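Local structure of neutral ceramidase (Pseudomonas aeruginosa, 2ZWS) at residues A44-E49 / G53-Y58; Y5-G10 / E193-I198; I600-P605 / R637-L642. The protein hydrolyses the N-acyl bond of ceramides, releasing sphingosine and a free fatty acid, and also catalyses the reverse synthesis, as a secreted zinc enzyme. All blocks are in the same frame, centred on the assembly; numbering follows the deposited sequence.

Overall arrangement
Contacts 1 and 2 lie in the N-terminal part of the chain, contact 3 in the C-terminal part. Contact 1 (44-49 with 53-58) falls between the two segments of contact 2 (5-10 with 193-198) in sequence. Their centres are about 10 Å apart, and strands 5-13 and 41-49 are neighbours in one mixed sheet, with a salt bridge from Glu48 OE1 to Arg6 NE at 2.7 Å. Contact 3 (600-605 with 637-642) comes later, joining two separate sheets of the C-terminal beta-sandwich. Its centre is about 43 Å from that of contact 1 and about 35 Å from that of contact 2, and it touches neither. The set thus samples both parts of the enzyme: the large sheet, and the sandwich that contributes magnesium ligands.

Contact 1. Residues A44-E49 / G53-Y58; sequences AFVIEE and GRRLVY
Glu48 OE2 is gripped by two nitrogens of Arg55, NE and NH2, each 2.7 Å away, in a salt bridge across an antiparallel beta hairpin. The guanidinium meets this oxygen with its edge, in its own plane, but the carboxylate is turned 51° against it: NE arrives on the anti side, whereas NH2 comes from above the carboxylate plane. A water that donates to Gly53 O also lies beside OE2, at a distance too short to be relied on as a bond. Arg55 NH1 is hydrogen-bonded to Tyr86 OH, which should help to fix the guanidinium.

The N-to-C directions of strands 44-49 and 55-58 are 163° apart, close to antiparallel. The bonds of the hydrogen-bonded pairs Phe45-Tyr58 and Ile47-Leu56 are the evidence for the register; Ile47 N to Leu56 O, at 2.8 Å, is nearly straight at 170°. Arg54 O continues the pattern beyond them by accepting from Glu49 N.

On the face that carries the ion pair, Val46 packs against Val57 and the aliphatic part of Arg55. The other face bears Phe45 and Tyr58, side by side and pointing the same way; Tyr58 OH bonds Asn439 ND2. Phe45 CD1 lies at the edge of the Tyr58 ring, near its plane, 4.0 Å from Tyr58 CD1.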
# COMPACT_ATOMS: atom_id res chain seq x y z
N ALA A 44 9.92 0.33 -7.11
CA ALA A 44 10.41 1.65 -7.51
C ALA A 44 10.66 1.72 -8.99
O ALA A 44 11.24 0.77 -9.58
CB ALA A 44 11.69 2.00 -6.77
N PHE A 45 10.30 2.86 -9.58
CA PHE A 45 10.43 3.06 -11.03
C PHE A 45 11.14 4.39 -11.19
O PHE A 45 10.56 5.45 -10.94
CB PHE A 45 9.05 3.13 -11.69
CG PHE A 45 8.25 1.87 -11.52
CD1 PHE A 45 7.63 1.58 -10.30
CD2 PHE A 45 8.16 0.94 -12.57
CE1 PHE A 45 6.90 0.40 -10.14
CE2 PHE A 45 7.41 -0.25 -12.41
CZ PHE A 45 6.78 -0.50 -11.20
N VAL A 46 12.41 4.30 -11.56
CA VAL A 46 13.20 5.50 -11.83
C VAL A 46 13.11 5.78 -13.31
O VAL A 46 13.32 4.86 -14.10
CB VAL A 46 14.71 5.28 -11.45
CG1 VAL A 46 15.52 6.49 -11.82
CG2 VAL A 46 14.83 5.04 -9.96
N ILE A 47 12.81 7.03 -13.68
CA ILE A 47 12.74 7.39 -15.10
C ILE A 47 13.63 8.59 -15.34
O ILE A 47 13.58 9.56 -14.59
CB ILE A 47 11.29 7.77 -15.52
CG1 ILE A 47 10.31 6.65 -15.14
CG2 ILE A 47 11.22 8.08 -17.03
CD1 ILE A 47 8.86 7.09 -15.27
N GLU A 48 14.43 8.53 -16.39
CA GLU A 48 15.31 9.65 -16.72
C GLU A 48 15.12 10.03 -18.16
O GLU A 48 14.97 9.17 -19.03
CB GLU A 48 16.78 9.26 -16.60
CG GLU A 48 17.27 8.81 -15.29
CD GLU A 48 18.78 8.97 -15.18
OE1 GLU A 48 19.53 8.63 -16.15
OE2 GLU A 48 19.24 9.43 -14.12
N GLU A 49 15.15 11.32 -18.43
CA GLU A 49 15.04 11.79 -19.79
C GLU A 49 16.45 11.71 -20.36
O GLU A 49 17.39 12.20 -19.75
CB GLU A 49 14.52 13.23 -19.79
CG GLU A 49 13.72 13.62 -21.02
CD GLU A 49 13.43 15.11 -21.06
OE1 GLU A 49 13.31 15.77 -19.98
OE2 GLU A 49 13.33 15.62 -22.20
N GLY A 53 18.96 14.13 -18.35
CA GLY A 53 17.79 14.14 -17.43
C GLY A 53 18.17 14.31 -15.98
O GLY A 53 18.96 13.53 -15.45
N ARG A 54 17.45 15.14 -15.25
CA ARG A 54 16.01 15.07 -15.18
C ARG A 54 15.63 13.60 -14.94
O ARG A 54 15.49 12.76 -15.85
CB ARG A 54 15.25 15.78 -16.29
CG ARG A 54 15.32 17.30 -16.15
CD ARG A 54 13.93 17.93 -16.08
NE ARG A 54 14.04 19.32 -15.63
CZ ARG A 54 13.54 19.81 -14.50
NH1 ARG A 54 12.84 19.05 -13.66
NH2 ARG A 54 13.72 21.10 -14.21
N ARG A 55 15.56 13.32 -13.65
CA ARG A 55 15.16 12.04 -13.16
C ARG A 55 13.94 12.22 -12.24
O ARG A 55 13.88 13.18 -11.46
CB ARG A 55 16.31 11.41 -12.38
CG ARG A 55 15.95 10.18 -11.60
CD ARG A 55 17.14 9.69 -10.75
NE ARG A 55 18.31 9.33 -11.56
CZ ARG A 55 19.34 8.62 -11.12
NH1 ARG A 55 19.37 8.16 -9.87
NH2 ARG A 55 20.35 8.36 -11.93
N LEU A 56 13.00 11.28 -12.35
CA LEU A 56 11.89 11.12 -11.44
C LEU A 56 11.95 9.72 -10.86
O LEU A 56 12.44 8.79 -11.51
CB LEU A 56 10.57 11.26 -12.20
CG LEU A 56 10.32 12.61 -12.90
CD1 LEU A 56 9.06 12.48 -13.72
CD2 LEU A 56 10.20 13.75 -11.92
N VAL A 57 11.43 9.55 -9.64
CA VAL A 57 11.20 8.20 -9.13
C VAL A 57 9.80 8.10 -8.52
O VAL A 57 9.37 8.96 -7.73
CB VAL A 57 12.35 7.71 -8.18
CG1 VAL A 57 12.50 8.60 -6.96
CG2 VAL A 57 12.14 6.24 -7.79
N TYR A 58 9.10 7.05 -8.92
CA TYR A 58 7.79 6.70 -8.40
C TYR A 58 7.90 5.35 -7.68
O TYR A 58 8.49 4.41 -8.22
CB TYR A 58 6.78 6.60 -9.56
CG TYR A 58 5.46 6.01 -9.17
CD1 TYR A 58 5.21 4.64 -9.28
CD2 TYR A 58 4.46 6.84 -8.68
CE1 TYR A 58 4.00 4.08 -8.90
CE2 TYR A 58 3.21 6.31 -8.30
CZ TYR A 58 3.00 4.93 -8.41
OH TYR A 58 1.78 4.42 -8.03
O HOH W 1 20.26 11.69 -13.92

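Contact 2. Residues Y5-G10 / E193-I198; sequences YRFGLG and ELAGAI
Strands 5-10 and 194-198 cross at 76°, their axes 8.2 Å apart at closest approach; even the nearest alpha carbons, Leu9 CA and Gly196 CA, are 7.2 Å apart, and no backbone hydrogen bond joins the two segments. Both strands belong to the same mixed sheet but are separated in it by strands 142-152 and 181-189, and the curling or branching of the sheet probably brings them across each other.

The gap is bridged by side chains and by the backbone of Ala195-Gly196. Phe7 and Leu9, two residues apart on one strand, both point toward Ala195, whose methyl points back at them. The Phe7 ring meets this methyl obliquely, with CE1 at 3.9 Å from Ala195 CB. The same ring meets Phe187 edge-to-face.

Leu9 makes the tighter approach. Its CD1 branch lies 4.0 Å from Ala195 CB and is pressed to 3.1 Å from Ala195 O, a close methyl-to-oxygen distance; it also comes within 3.9 Å of Gly196 N. Gly196 has no side chain, which lets the branch come close to the backbone here. Ala195 and Gly196 together oppose Phe187 as a classic beta bulge, consistent with the phi and psi of Ala195 (-98° and -24°).

The four touching residues are buried, yet just 125 Å² is covered between the segments. With no polar bond across it, the contact depends on apolar fit, and the positions of the strands are probably set by their sheet neighbours: strand 5-13 through backbone bonds such as Phe7 to Gln142 of strand 142-152 and Gly8 to Val46 of strand 41-49, and strand 194-200 through its pairing with 181-189 and 238-242.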
# COMPACT_ATOMS: atom_id res chain seq x y z
N TYR A 5 14.38 7.56 -23.23
CA TYR A 5 14.42 7.51 -21.77
C TYR A 5 15.41 6.47 -21.30
O TYR A 5 15.83 5.60 -22.08
CB TYR A 5 13.03 7.18 -21.19
CG TYR A 5 11.97 8.20 -21.55
CD1 TYR A 5 10.99 7.90 -22.47
CD2 TYR A 5 11.97 9.47 -20.96
CE1 TYR A 5 10.01 8.83 -22.82
CE2 TYR A 5 11.01 10.41 -21.31
CZ TYR A 5 10.03 10.08 -22.24
OH TYR A 5 9.06 11.01 -22.57
N ARG A 6 15.78 6.56 -20.03
CA ARG A 6 16.34 5.42 -19.34
C ARG A 6 15.36 5.11 -18.22
O ARG A 6 14.72 6.03 -17.68
CB ARG A 6 17.71 5.74 -18.77
CG ARG A 6 18.77 5.94 -19.85
CD ARG A 6 20.08 6.38 -19.20
NE ARG A 6 20.01 7.74 -18.65
CZ ARG A 6 20.33 8.84 -19.33
NH1 ARG A 6 20.73 8.77 -20.60
NH2 ARG A 6 20.23 10.03 -18.74
N PHE A 7 15.23 3.85 -17.86
CA PHE A 7 14.43 3.54 -16.64
C PHE A 7 15.14 2.50 -15.80
O PHE A 7 15.99 1.76 -16.31
CB PHE A 7 13.00 3.09 -16.97
CG PHE A 7 12.91 1.89 -17.85
CD1 PHE A 7 13.11 0.60 -17.34
CD2 PHE A 7 12.63 2.04 -19.22
CE1 PHE A 7 13.04 -0.51 -18.18
CE2 PHE A 7 12.56 0.93 -20.05
CZ PHE A 7 12.79 -0.34 -19.54
N GLY A 8 14.80 2.46 -14.51
CA GLY A 8 15.35 1.45 -13.62
C GLY A 8 14.23 0.93 -12.76
O GLY A 8 13.40 1.72 -12.29
N LEU A 9 14.18 -0.40 -12.62
CA LEU A 9 13.10 -1.05 -11.86
C LEU A 9 13.69 -1.77 -10.69
O LEU A 9 14.63 -2.54 -10.85
CB LEU A 9 12.38 -2.07 -12.71
CG LEU A 9 12.03 -1.60 -14.13
CD1 LEU A 9 11.47 -2.76 -14.90
CD2 LEU A 9 11.02 -0.48 -14.01
N GLY A 10 13.15 -1.54 -9.51
CA GLY A 10 13.69 -2.16 -8.29
C GLY A 10 12.57 -2.58 -7.35
O GLY A 10 11.47 -2.02 -7.38
N GLU A 193 11.24 -5.74 -25.28
CA GLU A 193 10.52 -6.63 -24.46
C GLU A 193 10.00 -5.82 -23.27
O GLU A 193 10.64 -4.88 -22.83
CB GLU A 193 11.47 -7.70 -23.98
CG GLU A 193 10.77 -8.77 -23.17
CD GLU A 193 11.61 -10.01 -22.98
OE1 GLU A 193 11.04 -11.02 -22.51
OE2 GLU A 193 12.84 -9.98 -23.31
N LEU A 194 8.82 -6.18 -22.79
CA LEU A 194 8.25 -5.55 -21.61
C LEU A 194 9.06 -5.88 -20.36
O LEU A 194 9.14 -7.03 -19.94
CB LEU A 194 6.79 -5.97 -21.46
CG LEU A 194 6.02 -5.19 -20.39
CD1 LEU A 194 5.84 -3.71 -20.72
CD2 LEU A 194 4.66 -5.81 -20.11
N ALA A 195 9.62 -4.85 -19.74
CA ALA A 195 10.46 -5.01 -18.55
C ALA A 195 9.71 -4.76 -17.22
O ALA A 195 10.13 -5.24 -16.16
CB ALA A 195 11.66 -4.08 -18.64
N GLY A 196 8.64 -3.97 -17.28
CA GLY A 196 7.86 -3.71 -16.08
C GLY A 196 6.68 -2.85 -16.47
O GLY A 196 6.57 -2.41 -17.64
N ALA A 197 5.82 -2.57 -15.50
CA ALA A 197 4.60 -1.82 -15.76
C ALA A 197 4.00 -1.29 -14.48
O ALA A 197 4.12 -1.92 -13.43
CB ALA A 197 3.59 -2.69 -16.50
N ILE A 198 3.31 -0.17 -14.61
CA ILE A 198 2.48 0.36 -13.52
C ILE A 198 1.04 0.42 -14.03
O ILE A 198 0.77 1.03 -15.07
CB ILE A 198 2.92 1.78 -13.07
CG1 ILE A 198 4.42 1.84 -12.71
CG2 ILE A 198 2.00 2.28 -11.93
CD1 ILE A 198 4.97 3.27 -12.73

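Contact 3. Residues I600-P605 / R637-L642; sequences ISWSIP and RSFEVL
The rings of Trp602 and Phe639 meet at their edges: Phe639 CE2 lies in the plane of the indole at its rim, and Trp602 CE3 lies in the plane of the phenyl ring. Contact is made by the six-membered part of the indole, with CE3 at 3.9 Å from Phe639 CZ and CZ3 at 3.9 Å from Phe639 CE2. On one indole face Ile604, two residues on in the same segment, lays its CG1 3.7 Å above the plane of the Trp602 ring, near the ring's margin.

A second apolar pair lies alongside. Ile604 and Val641 reach toward each other tip to tip, CD1 to CG2 at 4.1 Å, and the same Val641 methyl approaches Trp602 CZ3 obliquely at 4.3 Å. No hydrogen bond crosses, so the join is wholly apolar.

The pairs lie between the two sheets of the C-terminal beta-sandwich, all four residues buried. Segment 637-642 lies in a region required for correct folding and localization. The side chain of Trp602 is about 4 Å from that of the magnesium ligand Thr584. Strand 595-603 runs between strands 584-591 and 539-545 in one sheet, while strand 629-642 pairs with 611-622 in the other, whose Tyr613 touches Trp602, Phe639 and Val641.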
# COMPACT_ATOMS: atom_id res chain seq x y z
N ILE A 600 3.60 -24.13 9.10
CA ILE A 600 3.93 -23.79 7.72
C ILE A 600 3.16 -24.72 6.80
O ILE A 600 3.12 -25.94 6.99
CB ILE A 600 5.43 -23.88 7.48
CG1 ILE A 600 6.15 -22.75 8.23
CG2 ILE A 600 5.75 -23.89 5.99
CD1 ILE A 600 7.60 -23.04 8.53
N SER A 601 2.52 -24.14 5.79
CA SER A 601 1.80 -24.97 4.85
C SER A 601 2.20 -24.66 3.43
O SER A 601 2.64 -23.53 3.12
CB SER A 601 0.30 -24.78 5.02
OG SER A 601 -0.08 -23.45 4.76
N TRP A 602 2.02 -25.66 2.57
CA TRP A 602 2.29 -25.53 1.15
C TRP A 602 1.16 -26.19 0.39
O TRP A 602 0.95 -27.41 0.51
CB TRP A 602 3.62 -26.20 0.81
CG TRP A 602 4.03 -26.10 -0.66
CD1 TRP A 602 3.85 -25.02 -1.49
CD2 TRP A 602 4.73 -27.10 -1.43
NE1 TRP A 602 4.40 -25.30 -2.74
CE2 TRP A 602 4.93 -26.56 -2.73
CE3 TRP A 602 5.20 -28.41 -1.16
CZ2 TRP A 602 5.58 -27.27 -3.76
CZ3 TRP A 602 5.87 -29.11 -2.20
CH2 TRP A 602 6.05 -28.53 -3.47
N SER A 603 0.43 -25.41 -0.39
CA SER A 603 -0.57 -25.97 -1.29
C SER A 603 0.12 -26.25 -2.61
O SER A 603 0.54 -25.32 -3.30
CB SER A 603 -1.72 -24.99 -1.44
OG SER A 603 -2.36 -24.79 -0.18
N ILE A 604 0.26 -27.54 -2.96
CA ILE A 604 1.10 -27.96 -4.09
C ILE A 604 0.39 -27.63 -5.40
O ILE A 604 -0.67 -28.20 -5.68
CB ILE A 604 1.41 -29.49 -4.02
CG1 ILE A 604 2.09 -29.86 -2.70
CG2 ILE A 604 2.28 -29.91 -5.20
CD1 ILE A 604 1.89 -31.30 -2.30
N PRO A 605 0.93 -26.65 -6.17
CA PRO A 605 0.21 -26.18 -7.36
C PRO A 605 0.40 -27.06 -8.59
O PRO A 605 1.37 -27.81 -8.66
CB PRO A 605 0.85 -24.81 -7.60
CG PRO A 605 2.27 -25.01 -7.21
CD PRO A 605 2.19 -25.91 -5.96
N ARG A 637 11.52 -34.05 7.78
CA ARG A 637 11.90 -35.18 6.96
C ARG A 637 11.37 -34.95 5.54
O ARG A 637 10.49 -34.11 5.33
CB ARG A 637 11.33 -36.48 7.54
CG ARG A 637 9.82 -36.56 7.47
CD ARG A 637 9.34 -37.78 8.20
NE ARG A 637 7.89 -37.90 8.10
CZ ARG A 637 7.14 -38.57 8.96
NH1 ARG A 637 7.70 -39.17 10.00
NH2 ARG A 637 5.83 -38.63 8.78
N SER A 638 11.91 -35.66 4.56
CA SER A 638 11.38 -35.55 3.20
C SER A 638 9.99 -36.17 3.04
O SER A 638 9.58 -37.05 3.81
CB SER A 638 12.35 -36.15 2.18
OG SER A 638 12.34 -37.56 2.30
N PHE A 639 9.26 -35.69 2.03
CA PHE A 639 8.00 -36.28 1.58
C PHE A 639 8.02 -36.34 0.05
O PHE A 639 8.83 -35.64 -0.58
CB PHE A 639 6.78 -35.48 2.09
CG PHE A 639 6.77 -34.03 1.67
CD1 PHE A 639 7.43 -33.08 2.44
CD2 PHE A 639 6.11 -33.62 0.52
CE1 PHE A 639 7.44 -31.74 2.06
CE2 PHE A 639 6.11 -32.26 0.13
CZ PHE A 639 6.76 -31.33 0.91
N GLU A 640 7.16 -37.17 -0.53
CA GLU A 640 7.13 -37.35 -1.97
C GLU A 640 5.91 -36.69 -2.57
O GLU A 640 4.79 -36.85 -2.08
CB GLU A 640 7.11 -38.84 -2.33
CG GLU A 640 7.33 -39.08 -3.84
CD GLU A 640 7.50 -40.55 -4.19
OE1 GLU A 640 7.62 -41.40 -3.28
OE2 GLU A 640 7.53 -40.85 -5.40
N VAL A 641 6.12 -35.96 -3.66
CA VAL A 641 5.00 -35.52 -4.48
C VAL A 641 4.88 -36.50 -5.64
O VAL A 641 5.85 -36.70 -6.40
CB VAL A 641 5.16 -34.07 -4.98
CG1 VAL A 641 3.99 -33.71 -5.90
CG2 VAL A 641 5.23 -33.09 -3.80
N LEU A 642 3.71 -37.13 -5.74
CA LEU A 642 3.40 -38.11 -6.78
C LEU A 642 2.71 -37.42 -7.96
O LEU A 642 2.10 -36.36 -7.79
CB LEU A 642 2.48 -39.20 -6.23
CG LEU A 642 2.84 -39.90 -4.91
CD1 LEU A 642 1.71 -40.81 -4.45
CD2 LEU A 642 4.13 -40.68 -5.06